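PDB 4QO6: adenylate cyclase-like protein from Chlamydia trachomatis, which serves as a structural protein of the inner-membrane ring of the type III secretion system, this chain being part of its periplasmic region. Local coordinates for residues Q20-V25 against K48-Y53; I69-V74 against M93-P98; S83-F88 against A117-L122; G146-S151 against Q184-I189. All coordinates share one frame; numbering follows the deposited sequence. Where two conformers were deposited one is given.

Contact 1: residues Q20-V25 against K48-Y53; sequences QQFPTV and KSELLY
Phe22 lays its ring over the base of the Leu51 side chain, joining the loop 20-25 to helix 45-56. Both belong to the PD1 module, a member of the BON clan whose order here is helix, strand pair, a short extra strand 41-42, helix and strand. Leu51 CB sits 3.8 Å above the plane of the Phe22 ring, close to its centre, and 13° off the ring normal, a clear CH-pi contact. The two side chains run antiparallel past one another. Beyond CB, the leucine forks: CD1 comes alongside Phe22 CD2 at 3.7 Å, while CD2 meets Val25 CG2 tip to tip at 4.2 Å. With CG anti to the backbone N (chi1 167°), the Leu51 fork is carried along the loop toward Val25, so one side chain serves both loop residues. Glu50 brings its CB to the ring edge near the plane, 4.3 Å from Phe22 CZ, with its carboxylate OE1 little further off, at the exposed margin of an otherwise buried apolar patch.

Further out, Leu51 also packs on Val68 of strand 63-70 and on Val42 of strand 41-42, and so touches both the Phe22 ring and the sheet. Lys48, a turn earlier on the helix, forms a salt bridge with Asp66 of strand 63-70. On the loop side, a type II beta turn from Phe22 to Val25 brings both apolar side chains round to face Leu51, while Pro23 and Thr24 occupy its corner. That turn is closed by the bond from Val25 N to Phe22 O, 3.1 Å long.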
loop_
_atom_site.group_PDB
_atom_site.type_symbol
_atom_site.label_atom_id
_atom_site.label_comp_id
_atom_site.label_asym_id
_atom_site.label_seq_id
_atom_site.Cartn_x
_atom_site.Cartn_y
_atom_site.Cartn_z
ATOM N N GLN A 20 -25.107 13.694 -6.479
ATOM C CA GLN A 20 -25.050 12.194 -6.509
ATOM C C GLN A 20 -23.929 11.655 -7.357
ATOM O O GLN A 20 -23.446 10.540 -7.132
ATOM C CB GLN A 20 -26.355 11.580 -7.038
ATOM C CG GLN A 20 -26.584 11.730 -8.544
ATOM C CD GLN A 20 -27.732 10.844 -9.079
ATOM O OE1 GLN A 20 -28.886 11.281 -9.122
ATOM N NE2 GLN A 20 -27.411 9.588 -9.464
ATOM N N GLN A 21 -23.502 12.445 -8.338
ATOM C CA GLN A 21 -22.379 12.043 -9.167
ATOM C C GLN A 21 -21.011 12.145 -8.498
ATOM O O GLN A 21 -20.002 11.733 -9.090
ATOM C CB GLN A 21 -22.404 12.836 -10.471
ATOM C CG GLN A 21 -23.783 12.704 -11.200
ATOM C CD GLN A 21 -23.886 13.645 -12.385
ATOM O OE1 GLN A 21 -22.967 13.665 -13.237
ATOM N NE2 GLN A 21 -24.970 14.467 -12.440
ATOM N N PHE A 22 -20.970 12.735 -7.296
ATOM C CA PHE A 22 -19.738 13.033 -6.557
ATOM C C PHE A 22 -19.961 12.419 -5.192
ATOM O O PHE A 22 -20.555 13.006 -4.283
ATOM C CB PHE A 22 -19.591 14.521 -6.526
ATOM C CG PHE A 22 -19.478 15.147 -7.917
ATOM C CD1 PHE A 22 -18.267 15.151 -8.607
ATOM C CD2 PHE A 22 -20.550 15.745 -8.507
ATOM C CE1 PHE A 22 -18.167 15.731 -9.868
ATOM C CE2 PHE A 22 -20.462 16.318 -9.780
ATOM C CZ PHE A 22 -19.280 16.315 -10.458
ATOM N N PRO A 23 -19.623 11.156 -5.057
ATOM C CA PRO A 23 -19.915 10.540 -3.763
ATOM C C PRO A 23 -19.082 11.252 -2.639
ATOM O O PRO A 23 -17.999 11.782 -2.931
ATOM C CB PRO A 23 -19.437 9.078 -3.938
ATOM C CG PRO A 23 -19.287 8.864 -5.410
ATOM C CD PRO A 23 -18.984 10.228 -6.002
ATOM N N THR A 24 -19.648 11.228 -1.437
ATOM C CA THR A 24 -19.265 11.973 -0.224
ATOM C C THR A 24 -19.704 13.422 -0.221
ATOM O O THR A 24 -19.565 14.119 0.830
ATOM C CB THR A 24 -17.799 11.944 0.114
ATOM O OG1 THR A 24 -17.101 12.762 -0.810
ATOM C CG2 THR A 24 -17.203 10.532 0.084
ATOM N N VAL A 25 -20.152 13.951 -1.351
ATOM C CA VAL A 25 -20.503 15.357 -1.321
ATOM C C VAL A 25 -21.857 15.501 -0.669
ATOM O O VAL A 25 -22.769 14.670 -0.922
ATOM C CB VAL A 25 -20.463 15.992 -2.643
ATOM C CG1 VAL A 25 -21.012 17.418 -2.563
ATOM C CG2 VAL A 25 -19.052 16.005 -3.170
ATOM N N LYS A 48 -13.595 18.932 -9.283
ATOM C CA LYS A 48 -14.130 19.996 -8.494
ATOM C C LYS A 48 -14.745 21.065 -9.403
ATOM O O LYS A 48 -15.807 21.610 -9.124
ATOM C CB LYS A 48 -13.022 20.579 -7.665
ATOM C CG LYS A 48 -13.445 21.581 -6.597
ATOM C CD LYS A 48 -12.270 21.607 -5.603
ATOM C CE LYS A 48 -12.558 22.326 -4.327
ATOM N NZ LYS A 48 -12.971 23.691 -4.673
ATOM N N SER A 49 -14.053 21.399 -10.482
ATOM C CA SER A 49 -14.577 22.399 -11.401
ATOM C C SER A 49 -15.881 21.921 -12.083
ATOM O O SER A 49 -16.782 22.715 -12.269
ATOM C CB SER A 49 -13.525 22.779 -12.458
ATOM O OG SER A 49 -12.477 23.535 -11.835
ATOM N N GLU A 50 -15.965 20.646 -12.429
ATOM C CA GLU A 50 -17.200 20.089 -12.971
ATOM C C GLU A 50 -18.340 20.259 -11.961
ATOM O O GLU A 50 -19.436 20.705 -12.332
ATOM C CB GLU A 50 -17.083 18.604 -13.315
ATOM C CG GLU A 50 -16.621 18.231 -14.725
ATOM C CD GLU A 50 -16.193 16.755 -14.788
ATOM O OE1 GLU A 50 -16.863 15.915 -14.133
ATOM O OE2 GLU A 50 -15.197 16.410 -15.455
ATOM N N LEU A 51 -18.067 19.922 -10.693
ATOM C CA LEU A 51 -19.095 20.007 -9.665
ATOM C C LEU A 51 -19.596 21.418 -9.526
ATOM O O LEU A 51 -20.793 21.647 -9.611
ATOM C CB LEU A 51 -18.605 19.460 -8.332
ATOM C CG LEU A 51 -19.409 19.733 -7.077
ATOM C CD1 LEU A 51 -20.853 19.212 -7.146
ATOM C CD2 LEU A 51 -18.628 19.171 -5.880
ATOM N N LEU A 52 -18.672 22.354 -9.327
ATOM C CA LEU A 52 -19.046 23.751 -9.101
ATOM C C LEU A 52 -19.806 24.405 -10.255
ATOM O O LEU A 52 -20.659 25.238 -10.039
ATOM C CB LEU A 52 -17.854 24.638 -8.804
ATOM C CG LEU A 52 -17.043 24.217 -7.595
ATOM C CD1 LEU A 52 -15.703 24.944 -7.689
ATOM C CD2 LEU A 52 -17.770 24.491 -6.286
ATOM N N TYR A 53 -19.429 24.087 -11.466
ATOM C CA TYR A 53 -20.082 24.686 -12.614
ATOM C C TYR A 53 -21.448 24.087 -12.916
ATOM O O TYR A 53 -22.301 24.801 -13.439
ATOM C CB TYR A 53 -19.163 24.702 -13.849
ATOM C CG TYR A 53 -18.329 25.958 -13.782
ATOM C CD1 TYR A 53 -17.298 26.080 -12.837
ATOM C CD2 TYR A 53 -18.615 27.069 -14.598
ATOM C CE1 TYR A 53 -16.562 27.241 -12.723
ATOM C CE2 TYR A 53 -17.867 28.239 -14.497
ATOM C CZ TYR A 53 -16.847 28.308 -13.555
ATOM O OH TYR A 53 -16.093 29.440 -13.438
#

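Contact 2: residues I69-V74 against M93-P98; sequences IDDEAV and MQSPEP
Asp71 and Ser95 face each other across the contact from the start of helix 71-83 and from strand 92-95, yet they do not bond directly: Asp71 OD2 and Ser95 OG stand 4.2 Å apart. A water fills the role of go-between. It donates to Ser95 OG at 2.6 Å and, in a weak bond, to Asp71 OD2 at 3.5 Å. The serine hydroxyl also pairs with the carbonyl oxygen of Ile100, across the turn that follows its strand. Asp71 holds CG beside its own backbone N (chi1 -72°), which swings the carboxylate out toward 93-98 and sets OD2 against the backbone of Pro98, 3.4 Å from Pro98 CA. The same oxygen takes a hydrogen bond from Gly99 N. The other one, OD1, is hydrogen-bonded to His41 ND1, a residue of the preceding PD1 module, and so the carboxylate is gripped from both modules at the place where strand 63-70 runs straight into the first helix of the PD2 module.

Phe101 of strand 100-107 packs against the side chains of both Asp71 and Ser95, giving the polar link an aromatic neighbour. Just before Asp71 in the chain, Asp70 is the N-cap of the helix: its OD1 accepts from Glu72 N at 2.9 Å and from Ala73 N at 3.3 Å, both weak. Asp71 is therefore a buried carboxylate in the first turn of a helix, supplied with an imidazole, a backbone N-H and a water, surroundings that would probably favour its ionised form despite the burial.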
loop_
_atom_site.group_PDB
_atom_site.type_symbol
_atom_site.label_atom_id
_atom_site.label_comp_id
_atom_site.label_asym_id
_atom_site.label_seq_id
_atom_site.Cartn_x
_atom_site.Cartn_y
_atom_site.Cartn_z
ATOM N N ILE A 69 -12.995 19.276 -0.451
ATOM C CA ILE A 69 -11.595 18.862 -0.494
ATOM C C ILE A 69 -11.196 18.207 -1.835
ATOM O O ILE A 69 -11.855 17.262 -2.327
ATOM C CB ILE A 69 -11.349 17.826 0.620
ATOM C CG1 ILE A 69 -11.770 18.373 2.026
ATOM C CG2 ILE A 69 -9.926 17.351 0.619
ATOM C CD1 ILE A 69 -11.278 19.786 2.322
ATOM N N ASP A 70 -10.110 18.704 -2.413
ATOM C CA ASP A 70 -9.449 18.089 -3.549
ATOM C C ASP A 70 -8.470 17.017 -2.999
ATOM O O ASP A 70 -7.397 17.302 -2.466
ATOM C CB ASP A 70 -8.743 19.192 -4.327
ATOM C CG ASP A 70 -7.792 18.671 -5.404
ATOM O OD1 ASP A 70 -7.579 17.455 -5.460
ATOM O OD2 ASP A 70 -7.283 19.504 -6.213
ATOM N N ASP A 71 -8.869 15.772 -3.047
ATOM C CA ASP A 71 -8.072 14.717 -2.437
ATOM C C ASP A 71 -6.673 14.611 -3.047
ATOM O O ASP A 71 -5.720 14.257 -2.334
ATOM C CB ASP A 71 -8.795 13.389 -2.502
ATOM C CG ASP A 71 -9.983 13.306 -1.558
ATOM O OD1 ASP A 71 -10.129 14.147 -0.653
ATOM O OD2 ASP A 71 -10.775 12.356 -1.683
ATOM N N GLU A 72 -6.532 14.952 -4.335
ATOM C CA GLU A 72 -5.213 14.879 -5.021
ATOM C C GLU A 72 -4.181 15.842 -4.412
ATOM O O GLU A 72 -3.031 15.484 -4.260
ATOM C CB GLU A 72 -5.379 15.166 -6.524
ATOM C CG GLU A 72 -4.223 14.840 -7.412
ATOM C CD GLU A 72 -4.442 15.273 -8.886
ATOM O OE1 GLU A 72 -4.607 16.512 -9.241
ATOM O OE2 GLU A 72 -4.455 14.331 -9.694
ATOM N N ALA A 73 -4.597 17.069 -4.128
ATOM C CA ALA A 73 -3.757 18.073 -3.477
ATOM C C ALA A 73 -3.363 17.520 -2.130
ATOM O O ALA A 73 -2.244 17.649 -1.746
ATOM C CB ALA A 73 -4.496 19.416 -3.293
ATOM N N VAL A 74 -4.303 16.886 -1.437
ATOM C CA VAL A 74 -4.043 16.252 -0.131
ATOM C C VAL A 74 -2.990 15.178 -0.115
ATOM O O VAL A 74 -1.985 15.324 0.611
ATOM C CB VAL A 74 -5.296 15.743 0.555
ATOM C CG1 VAL A 74 -4.933 15.103 1.883
ATOM C CG2 VAL A 74 -6.319 16.899 0.790
ATOM N N MET A 93 1.412 7.920 -0.322
ATOM C CA MET A 93 -0.007 7.981 -0.095
ATOM C C MET A 93 -0.732 8.237 -1.435
ATOM O O MET A 93 -0.248 9.019 -2.291
ATOM C CB MET A 93 -0.359 9.094 0.889
ATOM C CG MET A 93 -1.862 9.240 1.168
ATOM S SD MET A 93 -2.236 10.456 2.453
ATOM C CE MET A 93 -1.796 9.438 3.852
ATOM N N GLN A 94 -1.868 7.571 -1.558
ATOM C CA GLN A 94 -2.770 7.623 -2.696
ATOM C C GLN A 94 -4.201 7.632 -2.147
ATOM O O GLN A 94 -4.415 7.597 -0.943
ATOM C CB GLN A 94 -2.594 6.406 -3.652
ATOM C CG GLN A 94 -1.210 6.256 -4.298
ATOM C CD GLN A 94 -0.740 7.413 -5.239
ATOM O OE1 GLN A 94 -1.445 7.780 -6.207
ATOM N NE2 GLN A 94 0.500 7.947 -4.989
ATOM N N SER A 95 -5.146 7.712 -3.068
ATOM C CA SER A 95 -6.546 7.672 -2.799
ATOM C C SER A 95 -7.253 6.948 -3.942
ATOM O O SER A 95 -7.325 7.513 -5.032
ATOM C CB SER A 95 -7.116 9.070 -2.783
ATOM O OG SER A 95 -8.536 8.956 -2.639
ATOM N N PRO A 96 -7.794 5.733 -3.691
ATOM C CA PRO A 96 -8.447 5.019 -4.786
ATOM C C PRO A 96 -9.892 5.528 -4.975
ATOM O O PRO A 96 -10.541 5.238 -5.952
ATOM C CB PRO A 96 -8.433 3.577 -4.308
ATOM C CG PRO A 96 -8.508 3.718 -2.829
ATOM C CD PRO A 96 -7.616 4.873 -2.513
ATOM N N GLU A 97 -10.396 6.296 -4.033
ATOM C CA GLU A 97 -11.650 6.993 -4.287
ATOM C C GLU A 97 -11.914 8.118 -3.302
ATOM O O GLU A 97 -11.325 8.148 -2.228
ATOM C CB GLU A 97 -12.816 6.031 -4.328
ATOM C CG GLU A 97 -12.825 4.977 -3.257
ATOM C CD GLU A 97 -14.206 4.448 -3.025
ATOM O OE1 GLU A 97 -15.155 5.238 -3.190
ATOM O OE2 GLU A 97 -14.355 3.256 -2.686
ATOM N N PRO A 98 -12.802 9.046 -3.690
ATOM C CA PRO A 98 -13.104 10.218 -2.894
ATOM C C PRO A 98 -13.292 9.830 -1.416
ATOM O O PRO A 98 -14.009 8.898 -1.106
ATOM C CB PRO A 98 -14.394 10.734 -3.538
ATOM C CG PRO A 98 -14.172 10.403 -5.019
ATOM C CD PRO A 98 -13.535 9.052 -4.992
HETATM O O HOH W 1 -9.827 10.429 -4.417
#

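Contact 3: residues S83-F88 against A117-L122; sequences SKNPEF and ADYLNL
Tyr119 reaches from helix 110-123 across to the loop 83-88, where Phe88 and Asn85 receive it one after the other. Its CB lies 3.9 Å from Phe88 CE2, and its CG is just as far from that same atom, so the corner of the phenylalanine ring presses on the root of the tyrosine. Further along, CD1 is still 4.2 Å from Phe88 CE2. The rings meet obliquely, centroids 5.5 Å apart and planes at 50°, with Phe88 CD2 over a face of the tyrosine. Because CG is anti to the backbone N (chi1 -173°), the ring extends from its helix toward the loop. This is the PD2 module, another BON-clan unit, and the loop leads from its first helix, 71-83, into strand 92-95; Tyr119 also lies on Leu81 and Leu82 of that first helix, and stacks with His123 on its own. Toward the tip, CE1 comes to 3.8 Å from Asn85 ND2. Here the amide plane is turned 64° from the ring, a van der Waals approach with no hydrogen bond. Asn85 and Phe88 are themselves tied together by the backbone bond from Phe88 N to Asn85 O, 2.9 Å long.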
loop_
_atom_site.group_PDB
_atom_site.type_symbol
_atom_site.label_atom_id
_atom_site.label_comp_id
_atom_site.label_asym_id
_atom_site.label_seq_id
_atom_site.Cartn_x
_atom_site.Cartn_y
_atom_site.Cartn_z
ATOM N N SER A 83 8.740 12.534 1.451
ATOM C CA SER A 83 9.890 12.492 0.527
ATOM C C SER A 83 11.101 13.153 1.143
ATOM O O SER A 83 12.175 12.776 0.867
ATOM C CB SER A 83 9.574 13.231 -0.800
ATOM O OG SER A 83 9.655 14.707 -0.709
ATOM N N LYS A 84 10.884 14.187 1.938
ATOM C CA LYS A 84 11.919 14.941 2.628
ATOM C C LYS A 84 12.349 14.314 3.936
ATOM O O LYS A 84 13.232 14.818 4.603
ATOM C CB LYS A 84 11.355 16.325 2.939
ATOM C CG LYS A 84 11.303 17.197 1.702
ATOM C CD LYS A 84 10.535 18.495 1.874
ATOM C CE LYS A 84 10.723 19.365 0.625
ATOM N NZ LYS A 84 10.758 18.607 -0.680
ATOM N N ASN A 85 11.696 13.238 4.326
ATOM C CA ASN A 85 11.992 12.563 5.574
ATOM C C ASN A 85 12.817 11.283 5.354
ATOM O O ASN A 85 12.325 10.303 4.839
ATOM C CB ASN A 85 10.672 12.235 6.254
ATOM C CG ASN A 85 10.841 11.945 7.703
ATOM O OD1 ASN A 85 11.313 10.862 8.088
ATOM N ND2 ASN A 85 10.458 12.904 8.533
ATOM N N PRO A 86 14.079 11.268 5.782
ATOM C CA PRO A 86 14.894 10.069 5.456
ATOM C C PRO A 86 14.319 8.757 6.038
ATOM O O PRO A 86 14.354 7.678 5.390
ATOM C CB PRO A 86 16.249 10.398 6.088
ATOM C CG PRO A 86 15.907 11.295 7.270
ATOM C CD PRO A 86 14.679 12.087 6.863
ATOM N N GLU A 87 13.771 8.855 7.244
ATOM C CA GLU A 87 13.062 7.729 7.858
ATOM C C GLU A 87 11.934 7.141 6.938
ATOM O O GLU A 87 11.751 5.932 6.890
ATOM C CB GLU A 87 12.549 8.169 9.247
ATOM C CG GLU A 87 11.932 7.091 10.139
ATOM C CD GLU A 87 12.928 6.273 10.959
ATOM O OE1 GLU A 87 14.143 6.307 10.657
ATOM O OE2 GLU A 87 12.485 5.568 11.902
ATOM N N PHE A 88 11.208 7.976 6.177
ATOM C CA PHE A 88 9.993 7.505 5.465
ATOM C C PHE A 88 9.973 7.598 3.956
ATOM O O PHE A 88 8.943 7.393 3.371
ATOM C CB PHE A 88 8.746 8.220 5.988
ATOM C CG PHE A 88 8.638 8.207 7.465
ATOM C CD1 PHE A 88 8.689 7.013 8.159
ATOM C CD2 PHE A 88 8.481 9.368 8.160
ATOM C CE1 PHE A 88 8.603 6.987 9.530
ATOM C CE2 PHE A 88 8.406 9.356 9.536
ATOM C CZ PHE A 88 8.472 8.162 10.219
ATOM N N ALA A 117 3.249 6.495 12.499
ATOM C CA ALA A 117 1.922 6.776 13.038
ATOM C C ALA A 117 1.916 8.107 13.799
ATOM O O ALA A 117 1.016 8.948 13.580
ATOM C CB ALA A 117 1.473 5.647 13.942
ATOM N N ASP A 118 2.946 8.307 14.653
ATOM C CA ASP A 118 3.178 9.601 15.320
ATOM C C ASP A 118 3.283 10.721 14.301
ATOM O O ASP A 118 2.692 11.780 14.475
ATOM C CB ASP A 118 4.520 9.649 16.077
ATOM C CG ASP A 118 4.624 8.638 17.193
ATOM O OD1 ASP A 118 3.556 8.157 17.680
ATOM O OD2 ASP A 118 5.804 8.348 17.589
ATOM N N TYR A 119 4.120 10.515 13.294
ATOM C CA TYR A 119 4.318 11.521 12.265
ATOM C C TYR A 119 2.957 11.927 11.617
ATOM O O TYR A 119 2.625 13.120 11.498
ATOM C CB TYR A 119 5.309 10.998 11.245
ATOM C CG TYR A 119 5.703 12.011 10.255
ATOM C CD1 TYR A 119 6.653 12.975 10.564
ATOM C CD2 TYR A 119 5.114 12.041 8.994
ATOM C CE1 TYR A 119 6.997 13.961 9.646
ATOM C CE2 TYR A 119 5.446 13.030 8.090
ATOM C CZ TYR A 119 6.383 13.976 8.410
ATOM O OH TYR A 119 6.685 14.948 7.479
ATOM N N LEU A 120 2.173 10.924 11.202
ATOM C CA LEU A 120 0.901 11.156 10.501
ATOM C C LEU A 120 -0.085 11.823 11.442
ATOM O O LEU A 120 -0.934 12.643 11.024
ATOM C CB LEU A 120 0.321 9.831 10.025
ATOM C CG LEU A 120 1.065 9.122 8.889
ATOM C CD1 LEU A 120 0.606 7.697 8.744
ATOM C CD2 LEU A 120 0.866 9.855 7.567
ATOM N N ASN A 121 0.062 11.498 12.740
ATOM C CA ASN A 121 -0.707 12.187 13.786
ATOM C C ASN A 121 -0.527 13.663 13.833
ATOM O O ASN A 121 -1.488 14.373 14.052
ATOM C CB ASN A 121 -0.388 11.667 15.176
ATOM C CG ASN A 121 -1.531 10.907 15.759
ATOM O OD1 ASN A 121 -2.601 11.475 16.097
ATOM N ND2 ASN A 121 -1.338 9.610 15.862
ATOM N N LEU A 122 0.715 14.099 13.644
ATOM C CA LEU A 122 1.075 15.505 13.686
ATOM C C LEU A 122 0.828 16.256 12.361
ATOM O O LEU A 122 0.663 17.441 12.385
ATOM C CB LEU A 122 2.538 15.599 14.095
ATOM C CG LEU A 122 2.812 15.307 15.583
ATOM C CD1 LEU A 122 4.303 15.249 15.823
ATOM C CD2 LEU A 122 2.163 16.355 16.479
#

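Contact 4: residues G146-S151 against Q184-I189; sequences GHLVQS and QELQDI
Leu186 gives one methyl to His147 and the other to Leu148, a meeting of helix 176-187 with helix 137-150 in the BON domain. From Leu186, CD1 meets Leu148 CD2 at 3.8 Å, the two side chains crossing at about a right angle, whereas CD2 slides alongside the histidine to 3.6 Å from His147 CB. Then the helix ends. Asp188 N still bonds to Glu185 O at 3.1 Å, and the chain opens toward strand 194-202, one of the three strands of this domain's sheet. Ile189 turns back to the first helix: its extended CG1 branch (chi2 180°) brings CD1 over a face of the His147 ring, 3.2 Å above the plane and offset toward the rim. The histidine was deposited in two conformers, so this very close CH-pi approach is doubtful in detail. In the conformer described, His147 ND1 is bonded to Ala143 O in its own helix. Leu148 continues the greasy seam onto Val182. No hydrogen bond spans the two segments, so the fit of apolar side chains, rather than any polar direction, probably sets how they sit against each other, with the imidazole's share less certain.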
loop_
_atom_site.group_PDB
_atom_site.type_symbol
_atom_site.label_atom_id
_atom_site.label_comp_id
_atom_site.label_asym_id
_atom_site.label_seq_id
_atom_site.Cartn_x
_atom_site.Cartn_y
_atom_site.Cartn_z
ATOM N N GLY A 146 9.243 -18.973 9.450
ATOM C CA GLY A 146 8.289 -19.987 9.898
ATOM C C GLY A 146 7.823 -20.971 8.821
ATOM O O GLY A 146 7.679 -22.162 9.109
ATOM N N HIS A 147 7.574 -20.524 7.598
ATOM C CA HIS A 147 7.312 -21.442 6.483
ATOM C C HIS A 147 8.501 -22.399 6.205
ATOM O O HIS A 147 8.322 -23.562 5.908
ATOM C CB HIS A 147 7.040 -20.664 5.208
ATOM C CG HIS A 147 5.736 -19.936 5.211
ATOM N ND1 HIS A 147 5.599 -18.651 5.703
ATOM C CD2 HIS A 147 4.509 -20.307 4.767
ATOM C CE1 HIS A 147 4.338 -18.276 5.576
ATOM N NE2 HIS A 147 3.656 -19.262 5.020
ATOM N N LEU A 148 9.730 -21.897 6.296
ATOM C CA LEU A 148 10.870 -22.750 5.991
ATOM C C LEU A 148 11.029 -23.848 7.087
ATOM O O LEU A 148 11.260 -24.990 6.785
ATOM C CB LEU A 148 12.174 -21.945 5.870
ATOM C CG LEU A 148 12.254 -20.999 4.668
ATOM C CD1 LEU A 148 13.427 -20.031 4.879
ATOM C CD2 LEU A 148 12.357 -21.775 3.364
ATOM N N VAL A 149 10.881 -23.454 8.337
ATOM C CA VAL A 149 10.896 -24.369 9.446
ATOM C C VAL A 149 9.750 -25.390 9.363
ATOM O O VAL A 149 9.988 -26.578 9.488
ATOM C CB VAL A 149 10.811 -23.633 10.773
ATOM C CG1 VAL A 149 10.795 -24.640 11.908
ATOM C CG2 VAL A 149 11.983 -22.686 10.930
ATOM N N GLN A 150 8.523 -24.945 9.119
ATOM C CA GLN A 150 7.405 -25.880 8.949
ATOM C C GLN A 150 7.756 -27.012 7.943
ATOM O O GLN A 150 7.427 -28.205 8.131
ATOM C CB GLN A 150 6.155 -25.140 8.455
ATOM C CG GLN A 150 4.996 -26.039 8.088
ATOM C CD GLN A 150 3.672 -25.303 8.002
ATOM O OE1 GLN A 150 2.758 -25.584 8.781
ATOM N NE2 GLN A 150 3.549 -24.382 7.044
ATOM N N SER A 151 8.408 -26.612 6.869
ATOM C CA SER A 151 8.609 -27.463 5.732
ATOM C C SER A 151 9.837 -28.390 5.832
ATOM O O SER A 151 10.015 -29.215 4.974
ATOM C CB SER A 151 8.695 -26.603 4.482
ATOM O OG SER A 151 7.417 -26.521 3.874
ATOM N N GLN A 184 8.035 -21.737 -4.402
ATOM C CA GLN A 184 6.815 -21.228 -5.053
ATOM C C GLN A 184 5.870 -20.592 -4.040
ATOM O O GLN A 184 5.366 -19.492 -4.242
ATOM C CB GLN A 184 6.071 -22.350 -5.785
ATOM C CG GLN A 184 6.663 -22.684 -7.135
ATOM C CD GLN A 184 6.794 -21.446 -8.000
ATOM O OE1 GLN A 184 5.858 -20.641 -8.098
ATOM N NE2 GLN A 184 7.961 -21.269 -8.615
ATOM N N GLU A 185 5.663 -21.294 -2.940
ATOM C CA GLU A 185 4.727 -20.884 -1.907
ATOM C C GLU A 185 5.181 -19.619 -1.158
ATOM O O GLU A 185 4.342 -18.794 -0.785
ATOM C CB GLU A 185 4.481 -22.056 -0.935
ATOM C CG GLU A 185 3.835 -23.275 -1.605
ATOM C CD GLU A 185 3.817 -24.540 -0.740
ATOM O OE1 GLU A 185 4.287 -24.520 0.426
ATOM O OE2 GLU A 185 3.319 -25.572 -1.250
ATOM N N LEU A 186 6.491 -19.459 -0.948
ATOM C CA LEU A 186 7.034 -18.223 -0.371
ATOM C C LEU A 186 6.763 -17.001 -1.275
ATOM O O LEU A 186 6.570 -15.887 -0.775
ATOM C CB LEU A 186 8.547 -18.331 -0.119
ATOM C CG LEU A 186 9.066 -19.413 0.843
ATOM C CD1 LEU A 186 10.577 -19.367 1.005
ATOM C CD2 LEU A 186 8.410 -19.304 2.201
ATOM N N GLN A 187 6.759 -17.203 -2.593
ATOM C CA GLN A 187 6.392 -16.137 -3.528
ATOM C C GLN A 187 4.957 -15.626 -3.347
ATOM O O GLN A 187 4.666 -14.490 -3.679
ATOM C CB GLN A 187 6.545 -16.602 -4.974
ATOM C CG GLN A 187 7.958 -16.925 -5.405
ATOM C CD GLN A 187 8.113 -16.935 -6.917
ATOM O OE1 GLN A 187 7.131 -17.035 -7.657
ATOM N NE2 GLN A 187 9.354 -16.824 -7.385
ATOM N N ASP A 188 4.066 -16.473 -2.846
ATOM C CA ASP A 188 2.663 -16.140 -2.710
ATOM C C ASP A 188 2.333 -15.706 -1.276
ATOM O O ASP A 188 1.374 -16.178 -0.702
ATOM C CB ASP A 188 1.813 -17.342 -3.183
ATOM C CG ASP A 188 1.973 -17.603 -4.690
ATOM O OD1 ASP A 188 1.627 -16.696 -5.468
ATOM O OD2 ASP A 188 2.454 -18.681 -5.118
ATOM N N ILE A 189 3.114 -14.773 -0.736
ATOM C CA ILE A 189 2.946 -14.243 0.632
ATOM C C ILE A 189 2.968 -12.708 0.676
ATOM O O ILE A 189 3.787 -12.082 0.022
ATOM C CB ILE A 189 4.110 -14.711 1.529
ATOM C CG1 ILE A 189 3.891 -16.154 1.972
ATOM C CG2 ILE A 189 4.308 -13.800 2.744
ATOM C CD1 ILE A 189 5.004 -16.680 2.861
#

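How the contacts relate
Contacts 1, 3 and 4 each join two parts of one BON-clan module, PD1, PD2 and the BON domain respectively, while contact 2 lies where the first module passes into the second. Contact 1 is the most thoroughly buried and is apolar; the others are partly buried. Contact 3 pairs two rings beside an amide, contact 4 sets leucine and isoleucine methyls on a histidine and a leucine, and contact 2 alone is water-bridged and led by a carboxylate. Helix 71-83 begins in contact 2 and ends in contact 3, and their segments alternate along the chain. Contacts 1 and 2 touch through Thr24 and Pro98; contact 4 is remote, its centre about 47 Å from that of contact 1.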